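Local structure of nicotinamide-nucleotide adenylyltransferase NadR family / Ribosylnicotinamide kinase (Lactococcus lactis subsp. cremoris, 6GYE) at residues Gly17-Thr22 and Ala148-Ile153; Gly43-Val48 and Lys81-Asn86; Asn95-Trp100 and Leu126-Glu131; Thr184-Ala189 and Asp295-Ile300; Asp261-Arg266 and Ala332-Leu337. The protein probably phosphorylates nicotinamide riboside and may also adenylylate the resulting mononucleotide on the way to NAD+. One frame throughout, in Å; residues are numbered along the deposited sequence. Where two conformers were deposited one is given.

The five contacts fall into two groups lying on opposite sides of the chain's centre. Contacts 1, 2 and 3 come first in sequence, contacts 2 and 3 falling one after the other between the two segments of contact 1, and belong to the five-stranded parallel sheet and its helices, as expected of a nucleotidyltransferase domain; contacts 1 and 2 meet where strands 15-21 and 43-50 pair, and contact 3 touches contact 2 through Leu85 and Trp100. Contacts 4 and 5, with centres about 10 Å apart, belong to the P-loop NTPase part of the chain, their segments alternating in sequence, in the part that binds nicotinamide riboside. Centres of contacts 1 and 4 are about 43 Å apart, consistent with two separate nucleotide-handling modules.

Contact 1: Gly17-Thr22 and Ala148-Ile153; sequences GIYFGT and ADRHDI. With SO4 (sulfate ion), chain E.
The two backbones stay well apart, Gly21 CA and Arg150 CA lying 9.9 Å from each other, and the gap between the end of strand 15-21 and the start of helix 151-162 is bridged mainly by Arg150. This side chain, bent at chi2 and chi3 (-72° and -80°), turns its guanidinium group end-on to the strand. NH1 and NH2 both donate to Phe20 O, at 2.7 Å and 2.9 Å respectively, and the carbonyl oxygen lies in the guanidinium plane. The Tyr19 ring lies almost parallel to that plane, the two inclined by 11°, with its OH over the centre of one guanidinium face and CZ 3.5 Å from Arg150 NH2. Arg150 NH1 also reaches a sulfate, donating to O1 at 3.2 Å, while Thr22 N and OG1 both bond to sulfate O3. His30 NE2 and Phe23 N complete this anion site, which is consistent with a phosphate-binding pocket at the strand's C-terminal end. Ile153 CD1 packs 3.7 Å from Tyr19 OH, whose hydrogen-bond partner is Gln33 OE1 of helix 28-40. Tyr19 also packs on His30 and Ile34 of that helix, while Phe20 packs on Leu104 of helix 95-110, so strand 15-21 runs between two helical layers.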
# COMPACT_ATOMS: atom_id res chain seq x y z
N GLY A 17 -23.23 9.75 -17.20
CA GLY A 17 -23.53 9.13 -15.92
C GLY A 17 -22.58 9.63 -14.85
O GLY A 17 -21.38 9.80 -15.10
N ILE A 18 -23.11 9.85 -13.65
CA ILE A 18 -22.34 10.33 -12.51
C ILE A 18 -22.34 9.22 -11.48
O ILE A 18 -23.41 8.82 -10.99
CB ILE A 18 -22.90 11.64 -11.93
CG1 ILE A 18 -22.57 12.88 -12.76
CG2 ILE A 18 -22.25 11.92 -10.59
CD1 ILE A 18 -22.71 12.80 -14.24
N TYR A 19 -21.16 8.72 -11.14
CA TYR A 19 -21.02 7.60 -10.22
C TYR A 19 -20.19 8.06 -9.03
O TYR A 19 -19.10 8.61 -9.21
CB TYR A 19 -20.36 6.39 -10.91
CG TYR A 19 -20.30 5.14 -10.06
CD1 TYR A 19 -19.26 4.93 -9.16
CD2 TYR A 19 -21.27 4.17 -10.16
CE1 TYR A 19 -19.22 3.79 -8.39
CE2 TYR A 19 -21.23 3.04 -9.41
CZ TYR A 19 -20.21 2.85 -8.51
OH TYR A 19 -20.20 1.68 -7.75
N PHE A 20 -20.73 7.86 -7.83
CA PHE A 20 -20.15 8.34 -6.58
C PHE A 20 -19.48 7.22 -5.81
O PHE A 20 -19.88 6.06 -5.89
CB PHE A 20 -21.22 8.92 -5.65
CG PHE A 20 -21.86 10.16 -6.15
CD1 PHE A 20 -21.31 11.39 -5.86
CD2 PHE A 20 -23.05 10.12 -6.85
CE1 PHE A 20 -21.92 12.56 -6.27
CE2 PHE A 20 -23.67 11.28 -7.27
CZ PHE A 20 -23.11 12.50 -6.98
N GLY A 21 -18.48 7.60 -5.02
CA GLY A 21 -17.93 6.68 -4.03
C GLY A 21 -16.89 7.38 -3.19
O GLY A 21 -16.41 8.47 -3.55
N THR A 22 -16.55 6.75 -2.06
CA THR A 22 -15.35 7.14 -1.31
C THR A 22 -14.10 6.38 -1.79
O THR A 22 -13.00 6.94 -1.78
CB THR A 22 -15.56 6.95 0.19
OG1 THR A 22 -16.10 5.66 0.44
CG2 THR A 22 -16.53 7.98 0.75
N ALA A 148 -29.45 3.17 -6.87
CA ALA A 148 -28.76 1.91 -7.06
C ALA A 148 -28.53 1.29 -5.69
O ALA A 148 -28.24 2.00 -4.72
CB ALA A 148 -27.43 2.10 -7.78
N ASP A 149 -28.63 -0.02 -5.61
CA ASP A 149 -28.39 -0.70 -4.35
C ASP A 149 -26.89 -0.81 -4.14
O ASP A 149 -26.18 -1.38 -4.98
CB ASP A 149 -29.07 -2.06 -4.35
CG ASP A 149 -29.15 -2.67 -2.99
OD1 ASP A 149 -28.41 -2.20 -2.10
OD2 ASP A 149 -29.98 -3.60 -2.80
N ARG A 150 -26.39 -0.21 -3.06
CA ARG A 150 -24.97 -0.19 -2.78
C ARG A 150 -24.61 -1.09 -1.61
O ARG A 150 -23.42 -1.19 -1.26
CB ARG A 150 -24.48 1.24 -2.48
CG ARG A 150 -24.45 2.18 -3.68
CD ARG A 150 -23.35 1.84 -4.66
NE ARG A 150 -22.01 2.32 -4.27
CZ ARG A 150 -21.41 3.37 -4.84
NH1 ARG A 150 -20.18 3.75 -4.45
NH2 ARG A 150 -22.03 4.06 -5.79
N HIS A 151 -25.58 -1.78 -1.02
CA HIS A 151 -25.31 -2.54 0.19
C HIS A 151 -24.15 -3.53 0.01
O HIS A 151 -23.24 -3.58 0.85
CB HIS A 151 -26.56 -3.28 0.64
CG HIS A 151 -26.31 -4.20 1.79
ND1 HIS A 151 -25.96 -5.52 1.62
CD2 HIS A 151 -26.32 -3.98 3.13
CE1 HIS A 151 -25.78 -6.08 2.81
NE2 HIS A 151 -26.00 -5.17 3.74
N ASP A 152 -24.16 -4.31 -1.07
CA ASP A 152 -23.10 -5.30 -1.27
C ASP A 152 -21.75 -4.62 -1.50
O ASP A 152 -20.72 -5.13 -1.05
CB ASP A 152 -23.45 -6.22 -2.44
CG ASP A 152 -24.55 -7.21 -2.10
OD1 ASP A 152 -25.20 -7.04 -1.04
OD2 ASP A 152 -24.77 -8.15 -2.89
N ILE A 153 -21.74 -3.48 -2.18
CA ILE A 153 -20.48 -2.78 -2.41
C ILE A 153 -19.90 -2.26 -1.10
O ILE A 153 -18.71 -2.43 -0.82
CB ILE A 153 -20.69 -1.68 -3.46
CG1 ILE A 153 -20.99 -2.38 -4.78
CG2 ILE A 153 -19.46 -0.74 -3.57
CD1 ILE A 153 -21.09 -1.46 -5.91
S SO4 E . -17.72 3.32 -0.97
O1 SO4 E . -18.38 2.56 -2.03
O2 SO4 E . -16.31 2.91 -0.83
O3 SO4 E . -17.84 4.72 -1.35
O4 SO4 E . -18.35 3.09 0.33

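Contact 2: Gly43-Val48 and Lys81-Asn86; sequences GVLLVV and KVSMLN
Val82 packs against two residues of the neighbouring strand at once: its CG2 lies 4.0 Å from Leu46 CD1, and its CG1 3.9 Å from Val48 CG2. These strands, 43-50 and 80-86, run parallel at one margin of the five-stranded sheet of a Rossmann-like alpha/beta domain, the short segments inclined at 33°. Helix 63-73 lies over the face carrying Val82 and Val48, where Leu70 and Leu63 meet them. Val47 stands on the other face, its CG1 3.5 Å from Leu85 CB, and Leu107 of helix 95-110 touches both Ser83 and Leu85 there. Leu45 shares that face; its CG trans to the backbone N (chi1 -175°) brings CD1 against the CB and CG of Lys81 and within 3.5 Å of Ser83 OG. Cutting Leu45 back to an alanine would probably open a gap beside Ser83 and take away one apolar neighbour of the aliphatic base of Lys81. Beyond the apolar groups runs the backbone ladder, in which Lys81 N, Ser83 N and Leu85 N donate to Val44 O, Leu46 O and Val48 O, while Leu46 N and Val48 N donate to Lys81 O and Ser83 O. Leu46 O takes a second donor from the residue whose N it already accepts: in the conformer given, Ser83 OG approaches it at a long 3.3 Å from above the carbonyl plane.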
# COMPACT_ATOMS: atom_id res chain seq x y z
N GLY A 43 -20.54 8.86 -21.65
CA GLY A 43 -19.40 9.02 -20.76
C GLY A 43 -19.83 8.99 -19.31
O GLY A 43 -21.00 9.20 -18.99
N VAL A 44 -18.86 8.72 -18.44
CA VAL A 44 -19.10 8.60 -17.01
C VAL A 44 -18.14 9.52 -16.27
O VAL A 44 -16.94 9.52 -16.55
CB VAL A 44 -18.93 7.15 -16.52
CG1 VAL A 44 -19.02 7.07 -15.00
CG2 VAL A 44 -19.95 6.23 -17.15
N LEU A 45 -18.67 10.27 -15.32
CA LEU A 45 -17.87 11.04 -14.38
C LEU A 45 -17.87 10.32 -13.03
O LEU A 45 -18.93 10.15 -12.42
CB LEU A 45 -18.42 12.46 -14.23
CG LEU A 45 -17.62 13.42 -13.35
CD1 LEU A 45 -16.22 13.61 -13.91
CD2 LEU A 45 -18.31 14.76 -13.24
N LEU A 46 -16.69 9.86 -12.59
CA LEU A 46 -16.55 9.27 -11.26
C LEU A 46 -16.30 10.37 -10.25
O LEU A 46 -15.41 11.19 -10.44
CB LEU A 46 -15.41 8.27 -11.20
CG LEU A 46 -15.47 7.06 -12.12
CD1 LEU A 46 -14.30 6.09 -11.81
CD2 LEU A 46 -16.83 6.37 -12.03
N VAL A 47 -17.11 10.42 -9.19
CA VAL A 47 -16.93 11.44 -8.17
C VAL A 47 -16.39 10.78 -6.91
O VAL A 47 -17.05 9.94 -6.30
CB VAL A 47 -18.22 12.22 -7.90
CG1 VAL A 47 -18.00 13.20 -6.77
CG2 VAL A 47 -18.62 12.98 -9.15
N VAL A 48 -15.16 11.13 -6.55
CA VAL A 48 -14.54 10.71 -5.30
C VAL A 48 -14.85 11.78 -4.28
O VAL A 48 -14.40 12.92 -4.42
CB VAL A 48 -13.02 10.56 -5.44
CG1 VAL A 48 -12.47 9.78 -4.26
CG2 VAL A 48 -12.63 9.96 -6.76
N LYS A 81 -13.97 9.85 -16.78
CA LYS A 81 -13.21 10.91 -16.12
C LYS A 81 -13.37 10.76 -14.61
O LYS A 81 -14.42 10.33 -14.13
CB LYS A 81 -13.71 12.29 -16.56
CG LYS A 81 -12.94 13.48 -15.98
CD LYS A 81 -11.56 13.62 -16.59
CE LYS A 81 -10.80 14.83 -16.06
NZ LYS A 81 -9.43 14.87 -16.65
N VAL A 82 -12.31 11.11 -13.88
CA VAL A 82 -12.28 11.03 -12.42
C VAL A 82 -12.14 12.43 -11.86
O VAL A 82 -11.24 13.18 -12.27
CB VAL A 82 -11.13 10.15 -11.90
CG1 VAL A 82 -11.09 10.20 -10.38
CG2 VAL A 82 -11.28 8.71 -12.38
N SER A 83 -13.01 12.78 -10.91
CA SER A 83 -13.05 14.11 -10.33
C SER A 83 -13.24 14.01 -8.82
O SER A 83 -13.71 13.00 -8.30
CB SER A 83 -14.16 14.96 -10.95
OG SER A 83 -15.43 14.45 -10.59
N MET A 84 -12.90 15.09 -8.13
CA MET A 84 -12.83 15.14 -6.68
C MET A 84 -13.93 16.06 -6.16
O MET A 84 -14.06 17.19 -6.63
CB MET A 84 -11.47 15.66 -6.24
CG MET A 84 -10.94 15.12 -4.94
SD MET A 84 -9.28 15.74 -4.58
CE MET A 84 -9.66 17.36 -3.92
N LEU A 85 -14.73 15.56 -5.20
CA LEU A 85 -15.72 16.37 -4.48
C LEU A 85 -15.24 16.54 -3.05
O LEU A 85 -15.39 15.64 -2.23
CB LEU A 85 -17.11 15.76 -4.51
CG LEU A 85 -18.14 16.62 -3.76
CD1 LEU A 85 -18.14 18.03 -4.30
CD2 LEU A 85 -19.53 16.06 -3.88
N ASN A 86 -14.65 17.70 -2.77
CA ASN A 86 -14.13 18.04 -1.44
C ASN A 86 -15.28 18.52 -0.55
O ASN A 86 -15.93 19.53 -0.85
CB ASN A 86 -13.05 19.12 -1.59
CG ASN A 86 -12.33 19.43 -0.28
OD1 ASN A 86 -12.88 19.31 0.81
ND2 ASN A 86 -11.08 19.86 -0.40

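Contact 3: Asn95-Trp100 and Leu126-Glu131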
# COMPACT_ATOMS: atom_id res chain seq x y z
N ASN A 95 -28.25 23.72 5.23
CA ASN A 95 -27.55 24.63 4.32
C ASN A 95 -26.27 24.03 3.77
O ASN A 95 -25.68 24.61 2.85
CB ASN A 95 -27.27 25.98 4.97
CG ASN A 95 -28.38 26.98 4.74
OD1 ASN A 95 -29.38 27.00 5.46
ND2 ASN A 95 -28.21 27.81 3.72
N GLY A 96 -25.82 22.89 4.31
CA GLY A 96 -24.75 22.21 3.63
C GLY A 96 -25.22 21.53 2.36
O GLY A 96 -24.41 21.32 1.46
N TRP A 97 -26.52 21.22 2.26
CA TRP A 97 -27.02 20.55 1.07
C TRP A 97 -26.97 21.46 -0.14
O TRP A 97 -26.67 21.01 -1.25
CB TRP A 97 -28.45 20.03 1.30
CG TRP A 97 -28.54 18.75 2.09
CD1 TRP A 97 -29.13 18.57 3.31
CD2 TRP A 97 -28.03 17.47 1.70
NE1 TRP A 97 -29.02 17.25 3.70
CE2 TRP A 97 -28.34 16.56 2.73
CE3 TRP A 97 -27.33 17.01 0.57
CZ2 TRP A 97 -27.99 15.22 2.67
CZ3 TRP A 97 -26.98 15.67 0.52
CH2 TRP A 97 -27.31 14.79 1.56
N ASP A 98 -27.29 22.74 0.05
CA ASP A 98 -27.22 23.70 -1.05
C ASP A 98 -25.79 23.84 -1.54
O ASP A 98 -25.50 23.62 -2.72
CB ASP A 98 -27.76 25.06 -0.59
CG ASP A 98 -29.24 25.03 -0.33
OD1 ASP A 98 -29.96 24.38 -1.11
OD2 ASP A 98 -29.68 25.68 0.65
N GLU A 99 -24.88 24.17 -0.62
CA GLU A 99 -23.47 24.30 -0.95
C GLU A 99 -22.91 22.99 -1.51
O GLU A 99 -22.12 23.00 -2.47
CB GLU A 99 -22.69 24.74 0.28
CG GLU A 99 -21.18 24.75 0.12
CD GLU A 99 -20.67 25.96 -0.64
OE1 GLU A 99 -21.47 26.89 -0.88
OE2 GLU A 99 -19.47 25.96 -0.99
N TRP A 100 -23.30 21.85 -0.94
CA TRP A 100 -22.84 20.57 -1.46
C TRP A 100 -23.23 20.41 -2.92
O TRP A 100 -22.38 20.11 -3.77
CB TRP A 100 -23.40 19.43 -0.61
CG TRP A 100 -23.01 18.06 -1.06
CD1 TRP A 100 -21.89 17.36 -0.70
CD2 TRP A 100 -23.76 17.20 -1.92
NE1 TRP A 100 -21.89 16.13 -1.32
CE2 TRP A 100 -23.02 16.01 -2.08
CE3 TRP A 100 -24.98 17.34 -2.60
CZ2 TRP A 100 -23.47 14.96 -2.87
CZ3 TRP A 100 -25.42 16.29 -3.39
CH2 TRP A 100 -24.67 15.12 -3.51
N LEU A 126 -31.26 6.97 0.19
CA LEU A 126 -32.49 7.67 -0.17
C LEU A 126 -32.39 9.16 0.14
O LEU A 126 -33.01 9.98 -0.55
CB LEU A 126 -33.70 7.08 0.54
CG LEU A 126 -34.28 5.70 0.24
CD1 LEU A 126 -34.98 5.71 -1.12
CD2 LEU A 126 -33.22 4.60 0.30
N GLU A 127 -31.64 9.53 1.18
CA GLU A 127 -31.54 10.94 1.53
C GLU A 127 -30.85 11.75 0.44
O GLU A 127 -31.31 12.84 0.08
CB GLU A 127 -30.78 11.10 2.85
CG GLU A 127 -30.61 12.55 3.28
CD GLU A 127 -30.31 12.70 4.75
OE1 GLU A 127 -29.71 11.78 5.34
OE2 GLU A 127 -30.69 13.74 5.33
N TYR A 128 -29.78 11.21 -0.13
CA TYR A 128 -29.08 11.93 -1.19
C TYR A 128 -29.98 12.13 -2.39
O TYR A 128 -30.04 13.23 -2.96
CB TYR A 128 -27.80 11.18 -1.57
CG TYR A 128 -26.69 11.46 -0.59
CD1 TYR A 128 -26.70 10.87 0.67
CD2 TYR A 128 -25.65 12.33 -0.90
CE1 TYR A 128 -25.70 11.12 1.59
CE2 TYR A 128 -24.64 12.60 0.02
CZ TYR A 128 -24.67 11.98 1.26
OH TYR A 128 -23.69 12.23 2.19
N ALA A 129 -30.72 11.09 -2.78
CA ALA A 129 -31.62 11.20 -3.91
C ALA A 129 -32.61 12.34 -3.72
O ALA A 129 -32.73 13.22 -4.59
CB ALA A 129 -32.35 9.88 -4.13
N ALA A 130 -33.28 12.38 -2.57
CA ALA A 130 -34.31 13.40 -2.36
C ALA A 130 -33.72 14.80 -2.34
O ALA A 130 -34.31 15.73 -2.89
CB ALA A 130 -35.09 13.11 -1.07
N GLU A 131 -32.56 14.97 -1.68
CA GLU A 131 -31.95 16.30 -1.61
C GLU A 131 -31.44 16.74 -2.98
O GLU A 131 -31.52 17.93 -3.33
CB GLU A 131 -30.81 16.30 -0.58
CG GLU A 131 -31.25 16.02 0.85
CD GLU A 131 -32.28 17.04 1.40
OE1 GLU A 131 -32.95 16.72 2.41
OE2 GLU A 131 -32.43 18.14 0.82
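Glu127 meets the indole of Trp97 at the benzo end, its CG 3.8 Å from Trp97 CZ2, while the chain beyond CG runs extended and crosses the ring at about a right angle. One residue on, Tyr128 is the aromatic hub. Its first torsion sets CG trans to the carbonyl carbon, and the phenol ring meets two tryptophans from the first turns of helix 95-110, one over its face and one at its edge. Trp97 presents its edge, with CH2 above the centre of the Tyr128 face; the ring centroids are 5.0 Å apart and the planes stand at 82°, a T-shaped stack. Toward Trp100 the roles reverse: Tyr128 turns its own edge to the Trp100 face in an offset edge-to-face pair, its CE2 3.9 Å from Trp100 CZ2. The result is an aromatic cluster bridging two helices whose short segments keep their axes 11.7 Å apart and cross at -70°. Both helices belong to the alpha/beta domain built on the five-stranded sheet, and Trp100 NE1 is hydrogen-bonded to Glu87 OE2. A full turn after Glu127, Glu131 lays its aliphatic part over the indole: CG sits 3.6 Å from the centroid of the Trp97 five-membered ring, a CH-pi contact close to the ring normal. Bent at chi2, the chain carries its carboxylate on at 16° to the indole plane, and Glu131 OE2 forms salt bridges with Arg135 and Lys134.

Contact 4: Thr184-Ala189 and Asp295-Ile300; sequences TVMGSA and DLILVI
Met186 passes slantwise over Ile297 on one face of a parallel strand pair, the sulfur of Met186 lying 3.7 Å from Ile297 CG2. The pair forms the centre of the four-stranded parallel sheet in a P-loop NTPase fold, and strand 181-187 leads into what is probably the Walker A loop, with Gly187 as its first glycine. Met186 sets off with CG trans to the carbonyl carbon (chi1 -58°) and then runs fully extended, which carries both SD and CE along Ile297 CG2. On this same face Met186 also packs on Leu327 of helix 320-333, and Val299 on His324 of that helix. The opposite face is held by branched side chains: Val185 sends CG2 toward Leu298 CB, at 4.3 Å, and CG1 toward Ile300 CD1, at 4.2 Å. Val197 and Leu196 of helix 193-203 meet Val185 and Ile300 there, and Leu298 packs against Leu200 of the same helix and Ala362 and Ala365 of helix 358-370. Between these two apolar layers the short segments are inclined at 26°, and their backbones alternate as donor and acceptor: Thr184 N and Met186 N bond to Leu296 O and Leu298 O, and Leu298 N bonds to Thr184 O. The last rung joins Ile300 N to Met186 O at 2.9 Å.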
# COMPACT_ATOMS: atom_id res chain seq x y z
N THR A 184 9.86 -8.84 7.33
CA THR A 184 11.25 -8.54 7.02
C THR A 184 12.16 -9.40 7.89
O THR A 184 11.96 -9.49 9.10
CB THR A 184 11.56 -7.06 7.25
OG1 THR A 184 10.69 -6.25 6.45
CG2 THR A 184 13.01 -6.75 6.87
N VAL A 185 13.15 -10.02 7.27
CA VAL A 185 14.11 -10.85 7.99
C VAL A 185 15.41 -10.07 8.16
O VAL A 185 15.89 -9.43 7.22
CB VAL A 185 14.35 -12.19 7.26
CG1 VAL A 185 15.38 -13.01 8.00
CG2 VAL A 185 13.04 -12.95 7.10
N MET A 186 15.99 -10.13 9.35
CA MET A 186 17.19 -9.38 9.70
C MET A 186 18.18 -10.30 10.42
O MET A 186 17.78 -11.17 11.20
CB MET A 186 16.85 -8.17 10.60
CG MET A 186 15.85 -7.17 9.99
SD MET A 186 15.66 -5.70 11.05
CE MET A 186 14.40 -4.79 10.14
N GLY A 187 19.46 -10.09 10.17
CA GLY A 187 20.48 -10.91 10.80
C GLY A 187 21.83 -10.67 10.18
O GLY A 187 21.96 -10.03 9.13
N SER A 188 22.86 -11.19 10.84
CA SER A 188 24.23 -11.10 10.34
C SER A 188 24.37 -11.90 9.05
O SER A 188 23.51 -12.70 8.68
CB SER A 188 25.22 -11.65 11.36
OG SER A 188 24.97 -11.16 12.66
N ALA A 189 25.49 -11.71 8.38
CA ALA A 189 25.80 -12.51 7.21
C ALA A 189 26.11 -13.96 7.60
O ALA A 189 26.65 -14.23 8.68
CB ALA A 189 26.99 -11.92 6.46
N ASP A 295 5.18 -5.37 9.26
CA ASP A 295 4.23 -5.96 10.19
C ASP A 295 4.89 -6.94 11.13
O ASP A 295 4.46 -7.07 12.28
CB ASP A 295 3.09 -6.66 9.44
CG ASP A 295 2.30 -5.71 8.56
OD1 ASP A 295 1.47 -4.94 9.09
OD2 ASP A 295 2.53 -5.71 7.33
N LEU A 296 5.95 -7.60 10.68
CA LEU A 296 6.63 -8.61 11.46
C LEU A 296 8.10 -8.55 11.09
O LEU A 296 8.43 -8.53 9.90
CB LEU A 296 6.07 -10.01 11.17
CG LEU A 296 6.93 -11.14 11.76
CD1 LEU A 296 6.91 -11.04 13.29
CD2 LEU A 296 6.46 -12.51 11.28
N ILE A 297 8.97 -8.52 12.09
CA ILE A 297 10.42 -8.48 11.91
C ILE A 297 11.01 -9.74 12.56
O ILE A 297 10.97 -9.90 13.79
CB ILE A 297 11.02 -7.21 12.52
CG1 ILE A 297 10.48 -5.98 11.79
CG2 ILE A 297 12.55 -7.24 12.46
CD1 ILE A 297 10.69 -4.66 12.56
N LEU A 298 11.57 -10.62 11.74
CA LEU A 298 12.20 -11.85 12.20
C LEU A 298 13.70 -11.63 12.33
O LEU A 298 14.37 -11.35 11.33
CB LEU A 298 11.91 -13.00 11.23
CG LEU A 298 10.44 -13.40 11.17
CD1 LEU A 298 10.19 -14.37 10.05
CD2 LEU A 298 10.00 -14.01 12.48
N VAL A 299 14.24 -11.79 13.53
CA VAL A 299 15.66 -11.58 13.79
C VAL A 299 16.31 -12.93 14.01
O VAL A 299 15.88 -13.69 14.88
CB VAL A 299 15.88 -10.66 15.00
CG1 VAL A 299 17.36 -10.59 15.35
CG2 VAL A 299 15.33 -9.26 14.72
N ILE A 300 17.34 -13.24 13.23
CA ILE A 300 18.12 -14.46 13.42
C ILE A 300 19.29 -14.12 14.35
O ILE A 300 20.21 -13.40 13.92
CB ILE A 300 18.62 -15.03 12.09
CG1 ILE A 300 17.44 -15.30 11.15
CG2 ILE A 300 19.45 -16.28 12.34
CD1 ILE A 300 17.86 -15.85 9.78

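Contact 5: Asp261-Arg266 and Ala332-Leu337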
# COMPACT_ATOMS: atom_id res chain seq x y z
N ASP A 261 16.80 -4.76 5.12
CA ASP A 261 16.22 -3.45 4.86
C ASP A 261 17.26 -2.38 5.21
O ASP A 261 18.43 -2.71 5.45
CB ASP A 261 14.94 -3.28 5.68
CG ASP A 261 15.26 -2.99 7.13
OD1 ASP A 261 16.25 -3.55 7.66
OD2 ASP A 261 14.55 -2.16 7.72
N ALA A 262 16.82 -1.12 5.33
CA ALA A 262 17.78 -0.05 5.60
C ALA A 262 18.32 -0.10 7.03
O ALA A 262 19.48 0.28 7.26
CB ALA A 262 17.15 1.32 5.31
N ILE A 263 17.53 -0.59 7.99
CA ILE A 263 18.03 -0.73 9.35
C ILE A 263 19.23 -1.67 9.38
O ILE A 263 20.25 -1.39 10.03
CB ILE A 263 16.92 -1.20 10.31
CG1 ILE A 263 15.88 -0.10 10.46
CG2 ILE A 263 17.50 -1.59 11.67
CD1 ILE A 263 14.85 -0.38 11.48
N VAL A 264 19.13 -2.80 8.69
CA VAL A 264 20.26 -3.73 8.61
C VAL A 264 21.48 -3.02 8.02
O VAL A 264 22.58 -3.10 8.57
CB VAL A 264 19.87 -4.97 7.79
CG1 VAL A 264 21.11 -5.80 7.43
CG2 VAL A 264 18.88 -5.81 8.57
N THR A 265 21.30 -2.30 6.91
CA THR A 265 22.42 -1.56 6.34
C THR A 265 22.93 -0.51 7.31
O THR A 265 24.14 -0.25 7.37
CB THR A 265 22.03 -0.89 5.03
OG1 THR A 265 21.52 -1.88 4.13
CG2 THR A 265 23.26 -0.18 4.36
N ARG A 266 22.03 0.09 8.10
CA ARG A 266 22.44 1.10 9.06
C ARG A 266 23.26 0.51 10.19
O ARG A 266 24.11 1.19 10.78
CB ARG A 266 21.21 1.84 9.62
CG ARG A 266 21.54 3.11 10.39
CD ARG A 266 20.28 3.84 10.86
NE ARG A 266 20.58 5.07 11.61
CZ ARG A 266 20.61 5.14 12.94
NH1 ARG A 266 20.36 4.07 13.67
NH2 ARG A 266 20.89 6.29 13.54
N ALA A 332 15.24 -0.78 18.88
CA ALA A 332 14.67 0.01 19.95
C ALA A 332 14.62 1.49 19.56
O ALA A 332 13.61 2.16 19.77
CB ALA A 332 15.46 -0.19 21.24
N GLU A 333 15.71 1.99 18.97
CA GLU A 333 15.76 3.40 18.58
C GLU A 333 14.57 3.80 17.70
O GLU A 333 14.03 4.89 17.85
CB GLU A 333 17.09 3.69 17.86
CG GLU A 333 17.19 5.09 17.29
CD GLU A 333 18.54 5.39 16.66
OE1 GLU A 333 18.81 6.57 16.35
OE2 GLU A 333 19.35 4.44 16.49
N PHE A 334 14.13 2.91 16.81
CA PHE A 334 13.02 3.22 15.92
C PHE A 334 11.69 2.68 16.43
O PHE A 334 10.71 2.65 15.67
CB PHE A 334 13.31 2.71 14.51
CG PHE A 334 14.47 3.40 13.84
CD1 PHE A 334 14.34 4.69 13.35
CD2 PHE A 334 15.71 2.78 13.76
CE1 PHE A 334 15.42 5.35 12.76
CE2 PHE A 334 16.79 3.44 13.18
CZ PHE A 334 16.64 4.73 12.68
N GLY A 335 11.63 2.23 17.68
CA GLY A 335 10.37 1.82 18.31
C GLY A 335 9.68 0.63 17.68
O GLY A 335 8.44 0.60 17.59
N LEU A 336 10.44 -0.39 17.28
CA LEU A 336 9.90 -1.53 16.55
C LEU A 336 9.80 -2.79 17.39
O LEU A 336 9.44 -3.85 16.86
CB LEU A 336 10.77 -1.80 15.32
CG LEU A 336 10.88 -0.63 14.34
CD1 LEU A 336 12.00 -0.89 13.35
CD2 LEU A 336 9.57 -0.46 13.61
N LEU A 337 10.10 -2.72 18.68
CA LEU A 337 10.32 -3.95 19.45
C LEU A 337 9.08 -4.83 19.51
O LEU A 337 9.20 -6.05 19.66
CB LEU A 337 10.80 -3.61 20.85
CG LEU A 337 12.21 -3.02 20.84
CD1 LEU A 337 12.69 -2.78 22.23
CD2 LEU A 337 13.16 -3.96 20.10
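Ile263 CD1 and Leu336 CD1 meet tip to tip at 3.4 Å, closer than methyl groups usually come, and this is the tight end of the contact. Ile263 CD1 also lies 4.0 Å from Phe334 CD2, with Leu331 of helix 320-333 and Ile289 of helix 275-290 packed round the isoleucine. Helix 262-272 starts close by, with Asp261 as its N-cap: OD1 accepts from Val264 N at 3.1 Å. Helix 320-333 ends here in a Schellman motif, Gly335 at positive phi, with Leu336 N bonded to Leu331 O and Gly335 N to Ala332 O, and this turn brings Leu336 back toward Ile263. Toward Glu333, which is exposed, the packing gives way to charge. Phe334 points its CZ at one face of the extended Arg266's guanidinium, 3.8 Å above it and toward the rim, the planes 81° apart. Arg266 NH1 forms a salt bridge with Glu333, reaching OE2 at 3.0 Å from above the carboxylate plane, while NH2 is paired with Glu282 of helix 275-290. Putting a leucine in place of Arg266 is likely to leave both carboxylates without their cationic mate and Phe334 CZ without the guanidinium face it rests on. Glu333, also extended, crosses the arginine at about a right angle.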